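Local coordinates for protein molinate hydrolase (Gulosibacter molinativorax, PDB 4UB9) that hydrolyses the thiocarbamate herbicide molinate and binds a zinc ion, probably as a member of the amidohydrolase family of metal-dependent TIM-barrel enzymes, at residues 94-99 with 369-375; 130-134 with 164-168; 98-102 with 125-130. One frame throughout, in Å; residues are numbered along the deposited sequence.

Contact 1: 94-99 with 369-375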
loop_
_atom_site.group_PDB
_atom_site.type_symbol
_atom_site.label_atom_id
_atom_site.label_comp_id
_atom_site.label_asym_id
_atom_site.label_seq_id
_atom_site.Cartn_x
_atom_site.Cartn_y
_atom_site.Cartn_z
ATOM N N VAL A 94 24.195 16.529 -29.969
ATOM C CA VAL A 94 23.160 15.535 -30.297
ATOM C C VAL A 94 22.951 14.567 -29.165
ATOM O O VAL A 94 23.903 13.955 -28.649
ATOM C CB VAL A 94 23.544 14.728 -31.559
ATOM C CG1 VAL A 94 22.441 13.740 -31.922
ATOM C CG2 VAL A 94 23.813 15.661 -32.737
ATOM N N ASN A 95 21.697 14.429 -28.770
ATOM C CA ASN A 95 21.348 13.530 -27.666
ATOM C C ASN A 95 20.583 12.352 -28.228
ATOM O O ASN A 95 19.487 12.515 -28.765
ATOM C CB ASN A 95 20.494 14.241 -26.604
ATOM C CG ASN A 95 20.428 13.481 -25.292
ATOM O OD1 ASN A 95 20.327 12.234 -25.256
ATOM N ND2 ASN A 95 20.489 14.225 -24.179
ATOM N N GLY A 96 21.116 11.161 -27.998
ATOM C CA GLY A 96 20.535 9.928 -28.546
ATOM C C GLY A 96 19.342 9.327 -27.820
ATOM O O GLY A 96 18.748 8.360 -28.289
ATOM N N ASN A 97 19.009 9.875 -26.658
ATOM C CA ASN A 97 17.876 9.398 -25.894
ATOM C C ASN A 97 17.396 10.371 -24.859
ATOM O O ASN A 97 17.946 10.468 -23.764
ATOM C CB ASN A 97 18.179 8.081 -25.211
ATOM C CG ASN A 97 16.978 7.531 -24.464
ATOM O OD1 ASN A 97 15.846 7.839 -24.787
ATOM N ND2 ASN A 97 17.226 6.703 -23.484
ATOM N N VAL A 98 16.324 11.049 -25.207
ATOM C CA VAL A 98 15.595 11.896 -24.271
ATOM C C VAL A 98 14.106 11.564 -24.232
ATOM O O VAL A 98 13.590 10.810 -25.050
ATOM C CB VAL A 98 15.706 13.405 -24.637
ATOM C CG1 VAL A 98 17.151 13.804 -24.785
ATOM C CG2 VAL A 98 14.927 13.711 -25.908
ATOM N N HIS A 99 13.416 12.171 -23.275
ATOM C CA HIS A 99 11.960 12.093 -23.180
ATOM C C HIS A 99 11.407 13.489 -22.922
ATOM O O HIS A 99 11.539 14.055 -21.832
ATOM C CB HIS A 99 11.553 11.137 -22.092
ATOM C CG HIS A 99 12.079 9.757 -22.309
ATOM N ND1 HIS A 99 12.949 9.137 -21.440
ATOM C CD2 HIS A 99 11.870 8.877 -23.310
ATOM C CE1 HIS A 99 13.266 7.941 -21.902
ATOM N NE2 HIS A 99 12.613 7.752 -23.027
ATOM N N VAL A 369 27.211 5.520 -27.886
ATOM C CA VAL A 369 26.331 6.651 -28.142
ATOM C C VAL A 369 25.831 7.320 -26.867
ATOM O O VAL A 369 25.473 6.679 -25.881
ATOM C CB VAL A 369 25.113 6.200 -28.924
ATOM C CG1 VAL A 369 24.017 7.279 -28.933
ATOM C CG2 VAL A 369 25.540 5.867 -30.347
ATOM N N LEU A 370 25.853 8.652 -26.875
ATOM C CA LEU A 370 25.363 9.407 -25.742
ATOM C C LEU A 370 23.840 9.360 -25.712
ATOM O O LEU A 370 23.163 9.688 -26.699
ATOM C CB LEU A 370 25.840 10.869 -25.790
ATOM C CG LEU A 370 25.465 11.780 -24.602
ATOM C CD1 LEU A 370 26.499 12.887 -24.478
ATOM C CD2 LEU A 370 24.079 12.417 -24.746
ATOM N N GLY A 371 23.318 9.053 -24.534
ATOM C CA GLY A 371 21.878 9.137 -24.254
ATOM C C GLY A 371 21.624 9.063 -22.774
ATOM O O GLY A 371 22.406 8.486 -22.046
ATOM N N THR A 372 20.526 9.670 -22.326
ATOM C CA THR A 372 20.334 9.901 -20.878
ATOM C C THR A 372 18.990 9.595 -20.234
ATOM O O THR A 372 18.891 9.574 -19.024
ATOM C CB THR A 372 20.564 11.393 -20.573
ATOM O OG1 THR A 372 19.654 12.163 -21.364
ATOM C CG2 THR A 372 22.015 11.789 -20.901
ATOM N N ASP A 373 17.960 9.418 -21.040
ATOM C CA ASP A 373 16.593 9.244 -20.560
ATOM C C ASP A 373 16.105 10.542 -19.974
ATOM O O ASP A 373 15.116 10.569 -19.268
ATOM C CB ASP A 373 16.461 8.088 -19.518
ATOM C CG ASP A 373 16.094 6.696 -20.143
ATOM O OD1 ASP A 373 15.464 6.643 -21.230
ATOM O OD2 ASP A 373 16.450 5.649 -19.532
ATOM N N ALA A 374 16.810 11.632 -20.242
ATOM C CA ALA A 374 16.530 12.871 -19.511
ATOM C C ALA A 374 15.281 13.552 -19.964
ATOM O O ALA A 374 14.850 13.426 -21.123
ATOM C CB ALA A 374 17.696 13.824 -19.600
ATOM N N GLY A 375 14.707 14.295 -19.043
ATOM C CA GLY A 375 13.469 15.048 -19.300
ATOM C C GLY A 375 13.465 16.363 -18.563
ATOM O O GLY A 375 14.281 16.617 -17.707
#
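Leu370 lays its CD2 methyl against the amide of Asn95, 3.8 Å from Asn95 CG, the two side chains crossing at about a right angle. With CG anti to the backbone N (chi1 -164°), Asn95 carries its amide forward along its own chain, where OD1 accepts from Asn97 N in an Asx turn. The short amide suits this corner, which turns the chain at Gly96. A side chain at Gly96 would run into Leu370 O, which instead takes the Gly96 N-H at 2.8 Å. Gly371 is cramped too, since a CB there would strike Asn97 CB.

Further along, Asn97 O is gripped twice: Thr372 N, 3.1 Å away, lies in the carbonyl plane on a lone pair, while Asp373 N, at 2.9 Å, stands above that plane. Two consecutive N-H groups can meet one oxygen because the chain turns here, with Asp373 at a positive phi and Thr372 OG1 accepting from Ala374 N in an ST turn. Asp400 binds the same hydroxyl. His99 N then makes a nearly straight bond, 2.9 Å long, to Ala374 O, and His99 ND1 a weak one to Asp373 O. Asn97 ND2 also bonds to Asp373 OD1, but that oxygen is modelled too close to the His99 ring edge, so its place is doubtful.

Amidohydrolases commonly carry a His-x-His metal motif after the first barrel strand and an aspartate after the last, and Asn97, His99 and Asp373 appear to occupy comparable places. The side chain of Asp373 lies about 5 Å from the bound zinc ion. Strand 88-95 and strand 368-370 thus close together deep in the barrel, with helix 400-410 packed on Leu370, helix 424-429 on Val94 and Val369, and strand 326-328 beside Asn97.

Contact 2: 130-134 with 164-168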
loop_
_atom_site.group_PDB
_atom_site.type_symbol
_atom_site.label_atom_id
_atom_site.label_comp_id
_atom_site.label_asym_id
_atom_site.label_seq_id
_atom_site.Cartn_x
_atom_site.Cartn_y
_atom_site.Cartn_z
ATOM N N ALA A 130 12.290 20.774 -25.760
ATOM C CA ALA A 130 13.209 20.852 -26.901
ATOM C C ALA A 130 14.047 22.147 -26.862
ATOM O O ALA A 130 15.209 22.180 -27.254
ATOM C CB ALA A 130 12.437 20.783 -28.193
ATOM N N GLN A 131 13.427 23.219 -26.389
ATOM C CA GLN A 131 14.114 24.518 -26.245
ATOM C C GLN A 131 15.136 24.464 -25.140
ATOM O O GLN A 131 16.197 25.058 -25.246
ATOM C CB GLN A 131 13.119 25.635 -25.987
ATOM C CG GLN A 131 12.293 25.929 -27.213
ATOM C CD GLN A 131 11.104 26.831 -26.915
ATOM O OE1 GLN A 131 11.035 27.490 -25.899
ATOM N NE2 GLN A 131 10.174 26.833 -27.815
ATOM N N ILE A 132 14.812 23.748 -24.079
ATOM C CA ILE A 132 15.759 23.567 -23.003
ATOM C C ILE A 132 16.965 22.728 -23.432
ATOM O O ILE A 132 18.074 22.955 -22.993
ATOM C CB ILE A 132 15.078 22.951 -21.795
ATOM C CG1 ILE A 132 14.179 24.014 -21.171
ATOM C CG2 ILE A 132 16.097 22.461 -20.768
ATOM C CD1 ILE A 132 13.365 23.522 -20.004
ATOM N N ALA A 133 16.750 21.780 -24.328
ATOM C CA ALA A 133 17.869 21.022 -24.873
ATOM C C ALA A 133 18.750 21.957 -25.703
ATOM O O ALA A 133 19.966 21.972 -25.548
ATOM C CB ALA A 133 17.381 19.867 -25.712
ATOM N N LEU A 134 18.086 22.745 -26.544
ATOM C CA LEU A 134 18.736 23.734 -27.402
ATOM C C LEU A 134 19.569 24.750 -26.596
ATOM O O LEU A 134 20.716 25.078 -26.948
ATOM C CB LEU A 134 17.721 24.460 -28.239
ATOM C CG LEU A 134 18.270 25.385 -29.325
ATOM C CD1 LEU A 134 19.251 24.687 -30.240
ATOM C CD2 LEU A 134 17.134 25.979 -30.152
ATOM N N GLU A 164 10.156 27.161 -31.970
ATOM C CA GLU A 164 11.557 27.089 -31.617
ATOM C C GLU A 164 11.917 25.780 -30.876
ATOM O O GLU A 164 11.111 25.218 -30.146
ATOM C CB GLU A 164 11.890 28.290 -30.733
ATOM C CG GLU A 164 13.313 28.342 -30.197
ATOM C CD GLU A 164 14.324 28.635 -31.299
ATOM O OE1 GLU A 164 14.633 27.716 -32.088
ATOM O OE2 GLU A 164 14.829 29.789 -31.372
ATOM N N GLY A 165 13.145 25.323 -31.086
ATOM C CA GLY A 165 13.695 24.190 -30.343
ATOM C C GLY A 165 14.659 23.321 -31.114
ATOM O O GLY A 165 14.755 23.396 -32.314
ATOM N N ALA A 166 15.329 22.445 -30.407
ATOM C CA ALA A 166 16.083 21.379 -31.043
ATOM C C ALA A 166 15.189 20.617 -31.997
ATOM O O ALA A 166 13.985 20.486 -31.747
ATOM C CB ALA A 166 16.656 20.419 -30.005
ATOM N N ARG A 167 15.750 20.139 -33.115
ATOM C CA ARG A 167 14.926 19.329 -33.986
ATOM C C ARG A 167 14.758 17.949 -33.342
ATOM O O ARG A 167 15.628 17.436 -32.609
ATOM C CB ARG A 167 15.408 19.249 -35.420
ATOM C CG ARG A 167 16.499 18.272 -35.704
ATOM C CD ARG A 167 16.800 18.219 -37.204
ATOM N NE ARG A 167 17.300 19.493 -37.683
ATOM C CZ ARG A 167 18.470 20.052 -37.364
ATOM N NH1 ARG A 167 19.351 19.443 -36.576
ATOM N NH2 ARG A 167 18.781 21.248 -37.865
ATOM N N ILE A 168 13.598 17.402 -33.600
ATOM C CA ILE A 168 13.141 16.179 -32.995
ATOM C C ILE A 168 12.968 15.069 -33.995
ATOM O O ILE A 168 12.385 15.242 -35.053
ATOM C CB ILE A 168 11.780 16.376 -32.353
ATOM C CG1 ILE A 168 11.844 17.454 -31.294
ATOM C CG2 ILE A 168 11.308 15.073 -31.694
ATOM C CD1 ILE A 168 10.480 17.835 -30.761
#
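The amide of Gln131 offers an edge, and the peptide carbonyl of Glu164 a face: Gln131 NE2 bonds to Glu164 O at 3.0 Å, with that oxygen in the amide plane but the nitrogen 52° out of the carbonyl plane. This is a joint of the beta-alpha barrel, where helix 122-135 meets the loop that leads from helix 148-159 into strand 167-170. The carbonyl of Ala130 is used on both faces. Leu134 N reaches Ala130 O from one side as the helical bond, and Ala166 N comes from the opposite side at 3.2 Å. The helix therefore lends one oxygen to two donors without breaking its own pattern.

Gln131 suits the place because its chain, extended beyond CG, spans the gap to the loop with CG lying 3.8 Å from Gly165 CA, while its OE1 takes a backbone N-H from Leu481. Gly165 passes so close to Ala130 CB that a side chain would be tight, and its backbone angles (phi 147°) call for glycine in any case. Ala130 and Ala133 on the helix keep the approach short; Ala133 CB meets Ala166 CB at 4.4 Å.

Glu164 bends at chi2 and turns its carboxylate to the next peptide, where OE1 accepts from Gly165 N with the anti lone pair. OE2 forms a salt bridge with Arg472, so both oxygens of this buried acid have partners. Its carboxylate plane stands 81° from the amide of Gln131. Leu134 packs on the loop backbone, its CB 3.8 Å from Ala166 N, and its side chain also touches Val467 of strand 464-469. The CD2 methyl of Leu134 stops 3.6 Å from Glu164 OE1.

Contact 3: 98-102 with 125-130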
loop_
_atom_site.group_PDB
_atom_site.type_symbol
_atom_site.label_atom_id
_atom_site.label_comp_id
_atom_site.label_asym_id
_atom_site.label_seq_id
_atom_site.Cartn_x
_atom_site.Cartn_y
_atom_site.Cartn_z
ATOM N N VAL A 98 16.324 11.049 -25.207
ATOM C CA VAL A 98 15.595 11.896 -24.271
ATOM C C VAL A 98 14.106 11.564 -24.232
ATOM O O VAL A 98 13.590 10.810 -25.050
ATOM C CB VAL A 98 15.706 13.405 -24.637
ATOM C CG1 VAL A 98 17.151 13.804 -24.785
ATOM C CG2 VAL A 98 14.927 13.711 -25.908
ATOM N N HIS A 99 13.416 12.171 -23.275
ATOM C CA HIS A 99 11.960 12.093 -23.180
ATOM C C HIS A 99 11.407 13.489 -22.922
ATOM O O HIS A 99 11.539 14.055 -21.832
ATOM C CB HIS A 99 11.553 11.137 -22.092
ATOM C CG HIS A 99 12.079 9.757 -22.309
ATOM N ND1 HIS A 99 12.949 9.137 -21.440
ATOM C CD2 HIS A 99 11.870 8.877 -23.310
ATOM C CE1 HIS A 99 13.266 7.941 -21.902
ATOM N NE2 HIS A 99 12.613 7.752 -23.027
ATOM N N LEU A 100 10.757 14.017 -23.943
ATOM C CA LEU A 100 10.275 15.380 -23.949
ATOM C C LEU A 100 8.960 15.586 -23.163
ATOM O O LEU A 100 8.612 16.725 -22.831
ATOM C CB LEU A 100 10.147 15.885 -25.387
ATOM C CG LEU A 100 11.522 15.855 -26.113
ATOM C CD1 LEU A 100 11.401 16.231 -27.577
ATOM C CD2 LEU A 100 12.563 16.785 -25.459
ATOM N N LEU A 101 8.238 14.488 -22.898
ATOM C CA LEU A 101 7.364 14.385 -21.724
ATOM C C LEU A 101 8.136 13.498 -20.765
ATOM O O LEU A 101 8.561 12.400 -21.137
ATOM C CB LEU A 101 6.020 13.750 -22.055
ATOM C CG LEU A 101 5.050 14.564 -22.921
ATOM C CD1 LEU A 101 3.715 13.847 -23.104
ATOM C CD2 LEU A 101 4.797 15.924 -22.301
ATOM N N ASP A 102 8.320 13.952 -19.533
ATOM C CA ASP A 102 9.355 13.391 -18.640
ATOM C C ASP A 102 9.018 12.024 -18.079
ATOM O O ASP A 102 8.373 11.874 -17.055
ATOM C CB ASP A 102 9.639 14.350 -17.477
ATOM C CG ASP A 102 10.868 13.956 -16.679
ATOM O OD1 ASP A 102 11.327 12.780 -16.750
ATOM O OD2 ASP A 102 11.413 14.858 -16.027
ATOM N N VAL A 125 4.528 21.538 -23.999
ATOM C CA VAL A 125 5.459 21.001 -23.018
ATOM C C VAL A 125 6.671 20.428 -23.768
ATOM O O VAL A 125 7.830 20.588 -23.371
ATOM C CB VAL A 125 4.826 19.887 -22.183
ATOM C CG1 VAL A 125 5.862 19.165 -21.319
ATOM C CG2 VAL A 125 3.728 20.459 -21.330
ATOM N N ILE A 126 6.380 19.718 -24.849
ATOM C CA ILE A 126 7.413 19.058 -25.618
ATOM C C ILE A 126 8.311 20.114 -26.280
ATOM O O ILE A 126 9.529 20.004 -26.285
ATOM C CB ILE A 126 6.801 18.110 -26.653
ATOM C CG1 ILE A 126 6.247 16.882 -25.939
ATOM C CG2 ILE A 126 7.849 17.665 -27.678
ATOM C CD1 ILE A 126 5.429 15.968 -26.821
ATOM N N GLU A 127 7.695 21.149 -26.839
ATOM C CA GLU A 127 8.475 22.270 -27.445
ATOM C C GLU A 127 9.355 22.955 -26.416
ATOM O O GLU A 127 10.548 23.144 -26.644
ATOM C CB GLU A 127 7.579 23.274 -28.136
ATOM C CG GLU A 127 6.968 22.675 -29.396
ATOM C CD GLU A 127 5.779 23.454 -29.950
ATOM O OE1 GLU A 127 5.467 24.543 -29.410
ATOM O OE2 GLU A 127 5.160 22.967 -30.933
ATOM N N GLU A 128 8.785 23.267 -25.274
ATOM C CA GLU A 128 9.569 23.844 -24.146
ATOM C C GLU A 128 10.798 22.962 -23.820
ATOM O O GLU A 128 11.914 23.458 -23.645
ATOM C CB GLU A 128 8.713 23.992 -22.886
ATOM C CG GLU A 128 9.447 24.514 -21.654
ATOM C CD GLU A 128 8.609 24.526 -20.378
ATOM O OE1 GLU A 128 7.722 23.657 -20.247
ATOM O OE2 GLU A 128 8.821 25.389 -19.486
ATOM N N ALA A 129 10.586 21.639 -23.743
ATOM C CA ALA A 129 11.683 20.720 -23.407
ATOM C C ALA A 129 12.748 20.698 -24.514
ATOM O O ALA A 129 13.952 20.636 -24.239
ATOM C CB ALA A 129 11.166 19.328 -23.166
ATOM N N ALA A 130 12.290 20.774 -25.760
ATOM C CA ALA A 130 13.209 20.852 -26.901
ATOM C C ALA A 130 14.047 22.147 -26.862
ATOM O O ALA A 130 15.209 22.180 -27.254
ATOM C CB ALA A 130 12.437 20.783 -28.193
#
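Leu100 meets the helix all the way along its side chain. Its CB lies 3.7 Å from Ile126 CG2; beyond CG the branches part, CD1 staying beside that same methyl at 3.8 Å while CD2 reaches Ala129 CB at 3.7 Å and passes close to Ala130 N. The first torsion (chi1 -60°) places CG anti to the carbonyl carbon, and the second (chi2 175°) then sets one methyl on Ile126 and the other on the next helical turn. Alanine suits the place of Ala129, whose CB approaches Leu100 O as well as CD2.

Ile126 meets both leucines with different branches. Its CG2, anti to the backbone N, faces Leu100, whereas CG1 turns to Leu101 CG, 4.0 Å away. An alanine here would strip off both branches and would probably leave a gap beside Leu100 and Leu101, with the two leucines freer to shift.

Here the packing joins the loop after the first barrel strand to helix 122-135 of the family's TIM-barrel fold: the chain leaves strand 97-98, passes through 98-102, and returns by way of two short helices as helix 122-135. Leu101 sends CD2 across Val125 at about a right angle, 3.6 Å from Val125 CG1. Tyr114 of helix 111-118 touches both Leu101 and Val125, and helix 148-159 also touches Ile126. Some of the loop's polar groups have partners elsewhere: Leu100 N bonds to Asp143 OD2, and Asp102, at the N-cap of helix 103-106, holds Met105 N with OD1.

Overall arrangement
The centre of contact 1 lies about 2 Å from the centre of the chain, close to the zinc site, whereas those of contacts 2 and 3 are about 12 and 10 Å from it, away from the metal ligands. Contact 3 starts from the same stretch of chain as contact 1, the segments overlapping at Val98 and His99, and touches it where Gly375 C comes within 3.6 Å of Asp102 OD2. Contacts 2 and 3 both use helix 122-135 and share Ala130; Ile168 CD1 packs on Leu100 CD1 at 3.7 Å, joining them through apolar side chains. Contacts 1 and 2 do not touch, their nearest atoms about 6 Å apart, though both reach the same sheet.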